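Local coordinates for protein tryptophan--tRNA ligase (Mycoplasma pneumoniae, PDB 2YY5) that catalyses the ATP-dependent attachment of tryptophan to its cognate tRNA, releasing AMP and diphosphate, and works as a homodimer, at residues Q37-V42 against L144-D149; L102-R107 against A168-K173; L138-I143 against E162-L167. The protein carries 1 engineered substitution. All blocks are in the same frame, centred on the assembly; numbering follows the deposited sequence.

Interaction 1. Residues Q37-V42 against L144-D149; sequences QLFVFV and LLYQPD
The rings of F39 and Y146 make the direct contact, an oblique aromatic pair with centroids 5.0 Å apart and planes inclined by 32°. Y146 sets its CD1 above the middle of one F39 face; F39 CD1 and Y146 CD1 are 4.0 Å apart. F39 CG lies beside its own backbone N, opposite the carbonyl carbon (chi1 -80°), which turns the ring off strand 37-42 toward the tyrosine. Further aromatic packing comes from F81 of the adjacent strand, whose ring meets both Y146 and F41, while T328 of helix 311-340 touches both F39 and Y146.

The polar links lead outside the two segments. Y146 OH is hydrogen-bonded to H89, the histidine that also bonds D142 of the tryptophan pocket, so the tyrosine belongs to an outer shell behind the ligand. R6 bonds to Y146 O and D149 OD1, tying the turn to strand 6-11.

Past helix 131-144 the chain leaves helical geometry at Q147, whose phi is positive (40°), before strand 150-152. A loop laid against the middle strand of a three-stranded parallel sheet, with F41 of that strand lining the ligand pocket, belongs to the Rossmann-type catalytic domain of class I aminoacyl-tRNA synthetases.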
loop_
_atom_site.group_PDB
_atom_site.type_symbol
_atom_site.label_atom_id
_atom_site.label_comp_id
_atom_site.label_asym_id
_atom_site.label_seq_id
_atom_site.Cartn_x
_atom_site.Cartn_y
_atom_site.Cartn_z
ATOM N N GLN B 37 19.308 -20.471 -3.585
ATOM C CA GLN B 37 17.892 -20.762 -3.745
ATOM C C GLN B 37 17.499 -19.381 -4.259
ATOM O O GLN B 37 17.432 -18.420 -3.487
ATOM C CB GLN B 37 17.241 -21.027 -2.388
ATOM C CG GLN B 37 15.724 -21.056 -2.420
ATOM C CD GLN B 37 15.116 -21.328 -1.056
ATOM O OE1 GLN B 37 13.900 -21.380 -0.913
ATOM N NE2 GLN B 37 15.963 -21.500 -0.048
ATOM N N LEU B 38 17.274 -19.285 -5.563
ATOM C CA LEU B 38 16.980 -18.007 -6.190
ATOM C C LEU B 38 15.520 -17.667 -6.425
ATOM O O LEU B 38 14.735 -18.487 -6.894
ATOM C CB LEU B 38 17.753 -17.910 -7.513
ATOM C CG LEU B 38 17.510 -16.706 -8.435
ATOM C CD1 LEU B 38 17.905 -15.410 -7.716
ATOM C CD2 LEU B 38 18.324 -16.876 -9.724
ATOM N N PHE B 39 15.181 -16.428 -6.087
ATOM C CA PHE B 39 13.843 -15.894 -6.259
ATOM C C PHE B 39 13.971 -14.683 -7.150
ATOM O O PHE B 39 14.785 -13.796 -6.886
ATOM C CB PHE B 39 13.254 -15.468 -4.914
ATOM C CG PHE B 39 12.713 -16.606 -4.109
ATOM C CD1 PHE B 39 11.461 -17.134 -4.394
ATOM C CD2 PHE B 39 13.463 -17.162 -3.075
ATOM C CE1 PHE B 39 10.960 -18.202 -3.660
ATOM C CE2 PHE B 39 12.973 -18.229 -2.333
ATOM C CZ PHE B 39 11.718 -18.751 -2.624
ATOM N N VAL B 40 13.171 -14.657 -8.209
ATOM C CA VAL B 40 13.167 -13.553 -9.153
ATOM C C VAL B 40 11.727 -13.231 -9.551
ATOM O O VAL B 40 10.929 -14.137 -9.808
ATOM C CB VAL B 40 13.967 -13.915 -10.413
ATOM C CG1 VAL B 40 14.040 -12.714 -11.358
ATOM C CG2 VAL B 40 15.340 -14.371 -10.015
ATOM N N PHE B 41 11.389 -11.950 -9.612
ATOM C CA PHE B 41 10.033 -11.583 -9.989
ATOM C C PHE B 41 9.945 -10.345 -10.878
ATOM O O PHE B 41 10.846 -9.497 -10.903
ATOM C CB PHE B 41 9.156 -11.376 -8.739
ATOM C CG PHE B 41 9.587 -10.222 -7.871
ATOM C CD1 PHE B 41 10.585 -10.383 -6.909
ATOM C CD2 PHE B 41 9.006 -8.964 -8.028
ATOM C CE1 PHE B 41 11.003 -9.308 -6.116
ATOM C CE2 PHE B 41 9.414 -7.880 -7.241
ATOM C CZ PHE B 41 10.413 -8.054 -6.283
ATOM N N VAL B 42 8.844 -10.272 -11.615
ATOM C CA VAL B 42 8.559 -9.157 -12.495
ATOM C C VAL B 42 7.841 -8.175 -11.580
ATOM O O VAL B 42 6.708 -8.407 -11.178
ATOM C CB VAL B 42 7.624 -9.604 -13.637
ATOM C CG1 VAL B 42 7.218 -8.405 -14.501
ATOM C CG2 VAL B 42 8.319 -10.667 -14.469
ATOM N N LEU B 144 12.020 -8.518 2.342
ATOM C CA LEU B 144 11.713 -9.189 3.597
ATOM C C LEU B 144 10.696 -10.328 3.569
ATOM O O LEU B 144 10.651 -11.140 4.493
ATOM C CB LEU B 144 11.303 -8.145 4.639
ATOM C CG LEU B 144 12.432 -7.411 5.381
ATOM C CD1 LEU B 144 13.787 -7.948 4.960
ATOM C CD2 LEU B 144 12.341 -5.931 5.114
ATOM N N LEU B 145 9.881 -10.394 2.523
ATOM C CA LEU B 145 8.887 -11.459 2.420
ATOM C C LEU B 145 9.562 -12.816 2.235
ATOM O O LEU B 145 9.026 -13.850 2.632
ATOM C CB LEU B 145 7.963 -11.213 1.227
ATOM C CG LEU B 145 6.496 -10.883 1.486
ATOM C CD1 LEU B 145 5.786 -10.695 0.140
ATOM C CD2 LEU B 145 5.851 -11.997 2.305
ATOM N N TYR B 146 10.739 -12.805 1.621
ATOM C CA TYR B 146 11.472 -14.034 1.363
ATOM C C TYR B 146 12.701 -14.204 2.257
ATOM O O TYR B 146 13.435 -15.187 2.122
ATOM C CB TYR B 146 11.858 -14.088 -0.120
ATOM C CG TYR B 146 10.652 -13.994 -1.017
ATOM C CD1 TYR B 146 9.871 -15.120 -1.291
ATOM C CD2 TYR B 146 10.209 -12.756 -1.488
ATOM C CE1 TYR B 146 8.668 -15.014 -1.998
ATOM C CE2 TYR B 146 9.008 -12.636 -2.196
ATOM C CZ TYR B 146 8.240 -13.767 -2.443
ATOM O OH TYR B 146 7.034 -13.646 -3.093
ATOM N N GLN B 147 12.913 -13.251 3.167
ATOM C CA GLN B 147 14.034 -13.309 4.102
ATOM C C GLN B 147 15.312 -13.805 3.439
ATOM O O GLN B 147 15.975 -14.687 3.965
ATOM C CB GLN B 147 13.695 -14.255 5.251
ATOM C CG GLN B 147 12.644 -13.747 6.218
ATOM C CD GLN B 147 13.089 -12.500 6.942
ATOM O OE1 GLN B 147 12.560 -11.409 6.709
ATOM N NE2 GLN B 147 14.077 -12.646 7.819
ATOM N N PRO B 148 15.686 -13.230 2.289
ATOM C CA PRO B 148 16.892 -13.654 1.575
ATOM C C PRO B 148 18.193 -13.237 2.238
ATOM O O PRO B 148 18.216 -12.294 3.030
ATOM C CB PRO B 148 16.721 -12.987 0.227
ATOM C CG PRO B 148 16.196 -11.640 0.650
ATOM C CD PRO B 148 15.114 -12.027 1.655
ATOM N N ASP B 149 19.274 -13.940 1.898
ATOM C CA ASP B 149 20.599 -13.627 2.423
ATOM C C ASP B 149 21.163 -12.449 1.633
ATOM O O ASP B 149 21.728 -11.507 2.205
ATOM C CB ASP B 149 21.529 -14.824 2.277
ATOM C CG ASP B 149 21.192 -15.943 3.236
ATOM O OD1 ASP B 149 21.232 -17.114 2.806
ATOM O OD2 ASP B 149 20.901 -15.660 4.416
#

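Interaction 2. Residues L102-R107 against A168-K173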
loop_
_atom_site.group_PDB
_atom_site.type_symbol
_atom_site.label_atom_id
_atom_site.label_comp_id
_atom_site.label_asym_id
_atom_site.label_seq_id
_atom_site.Cartn_x
_atom_site.Cartn_y
_atom_site.Cartn_z
ATOM N N LEU B 102 7.746 9.992 6.273
ATOM C CA LEU B 102 7.905 10.749 5.036
ATOM C C LEU B 102 9.333 11.257 4.849
ATOM O O LEU B 102 9.887 11.222 3.748
ATOM C CB LEU B 102 6.933 11.931 5.022
ATOM C CG LEU B 102 5.454 11.575 5.178
ATOM C CD1 LEU B 102 4.634 12.843 5.191
ATOM C CD2 LEU B 102 5.018 10.665 4.041
ATOM N N GLY B 103 9.924 11.727 5.941
ATOM C CA GLY B 103 11.278 12.244 5.895
ATOM C C GLY B 103 12.273 11.338 5.205
ATOM O O GLY B 103 12.906 11.750 4.242
ATOM N N GLU B 104 12.414 10.104 5.678
ATOM C CA GLU B 104 13.369 9.185 5.066
ATOM C C GLU B 104 13.028 8.864 3.616
ATOM O O GLU B 104 13.924 8.617 2.805
ATOM C CB GLU B 104 13.480 7.889 5.883
ATOM C CG GLU B 104 12.183 7.125 6.087
ATOM C CD GLU B 104 12.350 5.943 7.039
ATOM O OE1 GLU B 104 11.328 5.338 7.428
ATOM O OE2 GLU B 104 13.504 5.616 7.397
ATOM N N LEU B 105 11.740 8.876 3.284
ATOM C CA LEU B 105 11.329 8.577 1.919
ATOM C C LEU B 105 11.580 9.760 0.992
ATOM O O LEU B 105 11.873 9.580 -0.191
ATOM C CB LEU B 105 9.851 8.167 1.886
ATOM C CG LEU B 105 9.533 6.819 2.555
ATOM C CD1 LEU B 105 8.028 6.640 2.676
ATOM C CD2 LEU B 105 10.161 5.674 1.752
ATOM N N GLN B 106 11.495 10.971 1.539
ATOM C CA GLN B 106 11.709 12.187 0.754
ATOM C C GLN B 106 13.165 12.492 0.426
ATOM O O GLN B 106 13.453 13.190 -0.543
ATOM C CB GLN B 106 11.083 13.374 1.471
ATOM C CG GLN B 106 9.577 13.323 1.457
ATOM C CD GLN B 106 8.947 14.451 2.234
ATOM O OE1 GLN B 106 7.773 14.772 2.033
ATOM N NE2 GLN B 106 9.716 15.057 3.140
ATOM N N ARG B 107 14.083 11.977 1.238
ATOM C CA ARG B 107 15.504 12.198 1.001
ATOM C C ARG B 107 16.067 11.196 -0.010
ATOM O O ARG B 107 17.216 11.329 -0.436
ATOM C CB ARG B 107 16.306 12.105 2.310
ATOM C CG ARG B 107 16.243 13.341 3.205
ATOM C CD ARG B 107 14.943 13.389 3.978
ATOM N NE ARG B 107 14.863 14.486 4.943
ATOM C CZ ARG B 107 14.526 15.737 4.641
ATOM N NH1 ARG B 107 14.481 16.660 5.596
ATOM N NH2 ARG B 107 14.227 16.073 3.391
ATOM N N ALA B 168 14.002 -3.060 8.601
ATOM C CA ALA B 168 14.086 -4.394 9.176
ATOM C C ALA B 168 14.515 -4.278 10.645
ATOM O O ALA B 168 13.951 -4.930 11.532
ATOM C CB ALA B 168 15.085 -5.233 8.389
ATOM N N GLN B 169 15.509 -3.433 10.895
ATOM C CA GLN B 169 15.997 -3.218 12.250
ATOM C C GLN B 169 14.943 -2.492 13.085
ATOM O O GLN B 169 14.749 -2.799 14.261
ATOM C CB GLN B 169 17.302 -2.420 12.217
ATOM C CG GLN B 169 18.524 -3.245 11.824
ATOM C CD GLN B 169 19.786 -2.409 11.806
ATOM O OE1 GLN B 169 19.983 -1.578 10.917
ATOM N NE2 GLN B 169 20.642 -2.610 12.798
ATOM N N ARG B 170 14.272 -1.524 12.469
ATOM C CA ARG B 170 13.200 -0.777 13.128
ATOM C C ARG B 170 12.134 -1.801 13.580
ATOM O O ARG B 170 11.753 -1.825 14.746
ATOM C CB ARG B 170 12.623 0.232 12.122
ATOM C CG ARG B 170 11.405 1.061 12.545
ATOM C CD ARG B 170 11.773 2.489 12.937
ATOM N NE ARG B 170 12.716 3.163 12.035
ATOM C CZ ARG B 170 12.432 3.628 10.818
ATOM N NH1 ARG B 170 11.220 3.501 10.306
ATOM N NH2 ARG B 170 13.368 4.248 10.115
ATOM N N ILE B 171 11.686 -2.657 12.654
ATOM C CA ILE B 171 10.674 -3.694 12.924
ATOM C C ILE B 171 11.150 -4.676 14.006
ATOM O O ILE B 171 10.402 -5.058 14.913
ATOM C CB ILE B 171 10.360 -4.525 11.637
ATOM C CG1 ILE B 171 9.805 -3.623 10.527
ATOM C CG2 ILE B 171 9.394 -5.657 11.958
ATOM C CD1 ILE B 171 8.502 -2.971 10.854
ATOM N N GLN B 172 12.406 -5.088 13.892
ATOM C CA GLN B 172 13.019 -6.022 14.826
ATOM C C GLN B 172 13.080 -5.449 16.239
ATOM O O GLN B 172 12.780 -6.128 17.218
ATOM C CB GLN B 172 14.426 -6.347 14.322
ATOM C CG GLN B 172 15.255 -7.276 15.160
ATOM C CD GLN B 172 16.493 -7.726 14.402
ATOM O OE1 GLN B 172 17.332 -6.909 14.010
ATOM N NE2 GLN B 172 16.605 -9.034 14.178
ATOM N N LYS B 173 13.467 -4.188 16.339
ATOM C CA LYS B 173 13.583 -3.545 17.634
ATOM C C LYS B 173 12.226 -3.440 18.314
ATOM O O LYS B 173 12.062 -3.904 19.436
ATOM C CB LYS B 173 14.209 -2.153 17.468
ATOM C CG LYS B 173 14.795 -1.544 18.737
ATOM C CD LYS B 173 15.671 -0.356 18.369
ATOM C CE LYS B 173 16.483 0.185 19.546
ATOM N NZ LYS B 173 15.637 0.712 20.643
#
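E104 and R170 form a two-pronged salt bridge across a backbone gap of 12.8 Å between their CA atoms. The firmer prong is R170 NH2 to E104 OE2 at 3.0 Å, fairly straight at 157°. R170 NH1 to E104 OE1 is weak, at 3.4 Å. OE2 is met on its syn side and lies almost in the guanidinium plane, but the carboxylate is twisted so that the two flat groups stand 29° apart. The side chains come from opposite directions: E104 CG sits between its own backbone N and carbonyl carbon (chi1 57°), and the chain then runs extended, whereas R170 folds at chi2 and chi3 to present the edge bearing NH1 and NH2.

A further hydrogen bond reaches E104 OE1 from the backbone N of N101, just ahead of helix 102-106. Apolar support comes from L163 and L167 of helix 158-175, which touch the E104 side chain. Beside it, L102 and L105 pack on F111 and T130 of the second subunit.

With R170 and the start of its own helix both close to the carboxylate, E104 is probably held as the anion. The contact is thus a partly exposed salt bridge joining helix 102-106 to helix 158-175, with one strong and one weak bond.

Interaction 3. Residues L138-I143 against E162-L167. With WSA (5'-O-[(L-tryptophylamino)sulfonyl]adenosine), chain J.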
loop_
_atom_site.group_PDB
_atom_site.type_symbol
_atom_site.label_atom_id
_atom_site.label_comp_id
_atom_site.label_asym_id
_atom_site.label_seq_id
_atom_site.Cartn_x
_atom_site.Cartn_y
_atom_site.Cartn_z
ATOM N N LEU B 138 7.718 -0.583 -0.621
ATOM C CA LEU B 138 7.182 -1.777 -1.264
ATOM C C LEU B 138 8.381 -2.689 -1.493
ATOM O O LEU B 138 8.312 -3.897 -1.276
ATOM C CB LEU B 138 6.573 -1.438 -2.625
ATOM C CG LEU B 138 5.306 -2.185 -3.059
ATOM C CD1 LEU B 138 5.271 -2.234 -4.578
ATOM C CD2 LEU B 138 5.258 -3.593 -2.469
ATOM N N MET B 139 9.484 -2.090 -1.926
ATOM C CA MET B 139 10.702 -2.842 -2.194
ATOM C C MET B 139 11.173 -3.550 -0.941
ATOM O O MET B 139 11.447 -4.747 -0.962
ATOM C CB MET B 139 11.816 -1.927 -2.720
ATOM C CG MET B 139 12.980 -2.708 -3.302
ATOM S SD MET B 139 14.102 -1.739 -4.313
ATOM C CE MET B 139 15.540 -2.716 -4.183
ATOM N N ALA B 140 11.261 -2.801 0.149
ATOM C CA ALA B 140 11.688 -3.347 1.429
ATOM C C ALA B 140 10.852 -4.585 1.738
ATOM O O ALA B 140 11.373 -5.612 2.171
ATOM C CB ALA B 140 11.501 -2.298 2.522
ATOM N N GLY B 141 9.550 -4.480 1.495
ATOM C CA GLY B 141 8.658 -5.596 1.744
ATOM C C GLY B 141 8.903 -6.755 0.800
ATOM O O GLY B 141 8.888 -7.914 1.222
ATOM N N ASP B 142 9.131 -6.456 -0.476
ATOM C CA ASP B 142 9.386 -7.509 -1.455
ATOM C C ASP B 142 10.585 -8.327 -0.996
ATOM O O ASP B 142 10.607 -9.544 -1.145
ATOM C CB ASP B 142 9.690 -6.928 -2.845
ATOM C CG ASP B 142 8.555 -6.066 -3.400
ATOM O OD1 ASP B 142 7.362 -6.436 -3.267
ATOM O OD2 ASP B 142 8.875 -5.014 -3.995
ATOM N N ILE B 143 11.576 -7.647 -0.429
ATOM C CA ILE B 143 12.780 -8.305 0.057
ATOM C C ILE B 143 12.468 -9.169 1.273
ATOM O O ILE B 143 12.618 -10.389 1.238
ATOM C CB ILE B 143 13.854 -7.283 0.478
ATOM C CG1 ILE B 143 14.194 -6.355 -0.691
ATOM C CG2 ILE B 143 15.096 -8.011 0.949
ATOM C CD1 ILE B 143 15.008 -5.145 -0.268
ATOM N N GLU B 162 19.643 -0.034 1.829
ATOM C CA GLU B 162 19.901 0.571 3.126
ATOM C C GLU B 162 18.580 0.872 3.845
ATOM O O GLU B 162 18.444 0.561 5.030
ATOM C CB GLU B 162 20.716 1.856 2.953
ATOM C CG GLU B 162 22.013 1.652 2.175
ATOM C CD GLU B 162 22.793 2.947 1.948
ATOM O OE1 GLU B 162 22.202 3.941 1.461
ATOM O OE2 GLU B 162 24.004 2.966 2.247
ATOM N N LEU B 163 17.612 1.461 3.135
ATOM C CA LEU B 163 16.306 1.792 3.726
ATOM C C LEU B 163 15.662 0.501 4.221
ATOM O O LEU B 163 15.034 0.458 5.283
ATOM C CB LEU B 163 15.379 2.437 2.682
ATOM C CG LEU B 163 14.259 3.401 3.117
ATOM C CD1 LEU B 163 13.075 3.269 2.155
ATOM C CD2 LEU B 163 13.808 3.108 4.535
ATOM N N THR B 164 15.837 -0.558 3.437
ATOM C CA THR B 164 15.278 -1.853 3.772
ATOM C C THR B 164 15.885 -2.435 5.045
ATOM O O THR B 164 15.193 -3.069 5.835
ATOM C CB THR B 164 15.473 -2.840 2.624
ATOM O OG1 THR B 164 14.796 -2.350 1.463
ATOM C CG2 THR B 164 14.912 -4.192 2.996
ATOM N N ARG B 165 17.178 -2.229 5.240
ATOM C CA ARG B 165 17.824 -2.737 6.437
ATOM C C ARG B 165 17.429 -1.875 7.631
ATOM O O ARG B 165 17.321 -2.373 8.744
ATOM C CB ARG B 165 19.341 -2.738 6.264
ATOM C CG ARG B 165 19.801 -3.375 4.963
ATOM C CD ARG B 165 21.295 -3.610 4.971
ATOM N NE ARG B 165 21.646 -4.642 5.934
ATOM C CZ ARG B 165 22.822 -4.734 6.538
ATOM N NH1 ARG B 165 23.047 -5.714 7.405
ATOM N NH2 ARG B 165 23.765 -3.841 6.283
ATOM N N ASP B 166 17.211 -0.583 7.410
ATOM C CA ASP B 166 16.817 0.293 8.513
ATOM C C ASP B 166 15.420 -0.087 8.998
ATOM O O ASP B 166 15.154 -0.098 10.202
ATOM C CB ASP B 166 16.831 1.771 8.090
ATOM C CG ASP B 166 18.213 2.255 7.688
ATOM O OD1 ASP B 166 19.209 1.620 8.111
ATOM O OD2 ASP B 166 18.303 3.275 6.958
ATOM N N LEU B 167 14.535 -0.402 8.054
ATOM C CA LEU B 167 13.163 -0.793 8.378
ATOM C C LEU B 167 13.145 -2.157 9.061
ATOM O O LEU B 167 12.366 -2.387 9.982
ATOM C CB LEU B 167 12.292 -0.842 7.108
ATOM C CG LEU B 167 12.004 0.477 6.373
ATOM C CD1 LEU B 167 11.070 0.219 5.185
ATOM C CD2 LEU B 167 11.370 1.476 7.342
HETATM C CD2 WSA J . 13.569 -4.809 -6.766
HETATM C CE3 WSA J . 14.858 -5.271 -7.008
HETATM C CZ3 WSA J . 15.477 -6.095 -6.076
HETATM C CH2 WSA J . 14.808 -6.452 -4.907
HETATM C CZ2 WSA J . 13.520 -5.987 -4.668
HETATM C CE2 WSA J . 12.901 -5.163 -5.601
HETATM N N11 WSA J . 11.696 -4.601 -5.646
HETATM C CD1 WSA J . 11.569 -3.915 -6.778
HETATM C CG WSA J . 12.689 -4.016 -7.492
HETATM C CB WSA J . 12.941 -3.388 -8.861
HETATM C CA WSA J . 14.096 -2.385 -8.816
HETATM N NH3 WSA J . 13.822 -1.327 -7.834
HETATM C C WSA J . 14.266 -1.765 -10.205
HETATM O O WSA J . 13.495 -0.892 -10.590
HETATM N NS WSA J . 15.266 -2.218 -10.954
HETATM S S WSA J . 14.992 -1.882 -12.526
HETATM O O1S WSA J . 13.720 -2.536 -12.977
HETATM O O2S WSA J . 14.862 -0.401 -12.723
HETATM O "O5'" WSA J . 16.115 -2.405 -13.245
HETATM C "C5'" WSA J . 16.473 -3.777 -13.044
HETATM C "C4'" WSA J . 17.907 -3.991 -12.548
HETATM O "O4'" WSA J . 18.835 -3.384 -13.465
HETATM C "C3'" WSA J . 18.187 -3.379 -11.173
HETATM O "O3'" WSA J . 19.040 -4.249 -10.424
HETATM C "C2'" WSA J . 18.947 -2.107 -11.546
HETATM O "O2'" WSA J . 19.797 -1.719 -10.462
HETATM C "C1'" WSA J . 19.801 -2.672 -12.678
HETATM N N9 WSA J . 20.378 -1.566 -13.480
HETATM C C8 WSA J . 19.679 -0.568 -14.015
HETATM N N7 WSA J . 20.488 0.219 -14.720
HETATM C C5 WSA J . 21.717 -0.284 -14.633
HETATM C C4 WSA J . 21.647 -1.417 -13.833
HETATM N N3 WSA J . 22.770 -2.113 -13.587
HETATM C C2 WSA J . 23.927 -1.730 -14.100
HETATM N N1 WSA J . 24.025 -0.658 -14.866
HETATM C C6 WSA J . 22.946 0.085 -15.154
HETATM N N6 WSA J . 23.045 1.156 -15.940
#
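T164 reaches between A140 and I143, its OG1 3.3 Å from A140 CA and its CG2 3.4 Å from I143 CD1. The I143 and T164 side chains meet tip to tip. A140 CB adds an apolar touch to L167 CD1 at 3.7 Å. No hydrogen bond crosses between the helices; T164 OG1 instead bonds to H160 O, one turn back, which fixes the rotation of T164; I143 CD1 then lies against both its branches.

A neighbouring flank of helix 138-143 meets the tryptophanyl-sulfamoyl adenosine WSA. D142 OD2 accepts a hydrogen bond from the indole N-H, WSA N11, at 3.3 Å (159°). M139 lies along one indole face: CG stands beside the N11 edge, SD above the ring plane near CE2, and the methyl CE over the six-membered ring, 3.9 Å from WSA CE2. CG anti to the backbone N (chi1 -167°) and an extended chain carry SD and CE there. I143 CG1 approaches WSA CZ2, linking ligand and helix contact.

H89 bonds D142 OD1 and H46 bonds OD2, which also receives the indole N-H, so both oxygens are held and the carboxylate's rotation is limited. The small A140 and T164 allow their CA atoms to come within 4.5 Å where the segments cross at -70°, axes 8.9 Å apart. M96 of helix 87-98 packs on A140 and L167, L105 of helix 102-106 on L163, and Y94 of the second subunit on L138.

Overall arrangement
Along the chain the segments run 37-42, 102-107, 138-143, 144-149, 162-167 and 168-173. Interaction 3 is nested within the loop closed by interaction 2, whereas interaction 1 crosses both. Residues 138-149 run without a break from helix 131-144 into its following turn, joining interactions 1 and 3, whose centres are about 12 Å apart; F41 CZ also meets D142 CB at 3.7 Å. Helix 158-175 serves interactions 2 and 3, with centres about 8 Å apart, while the centres of interactions 1 and 2 are about 21 Å apart. The series thus passes from the parallel sheet, through the tryptophan pocket, to a surface helix pair beside the dimer partner.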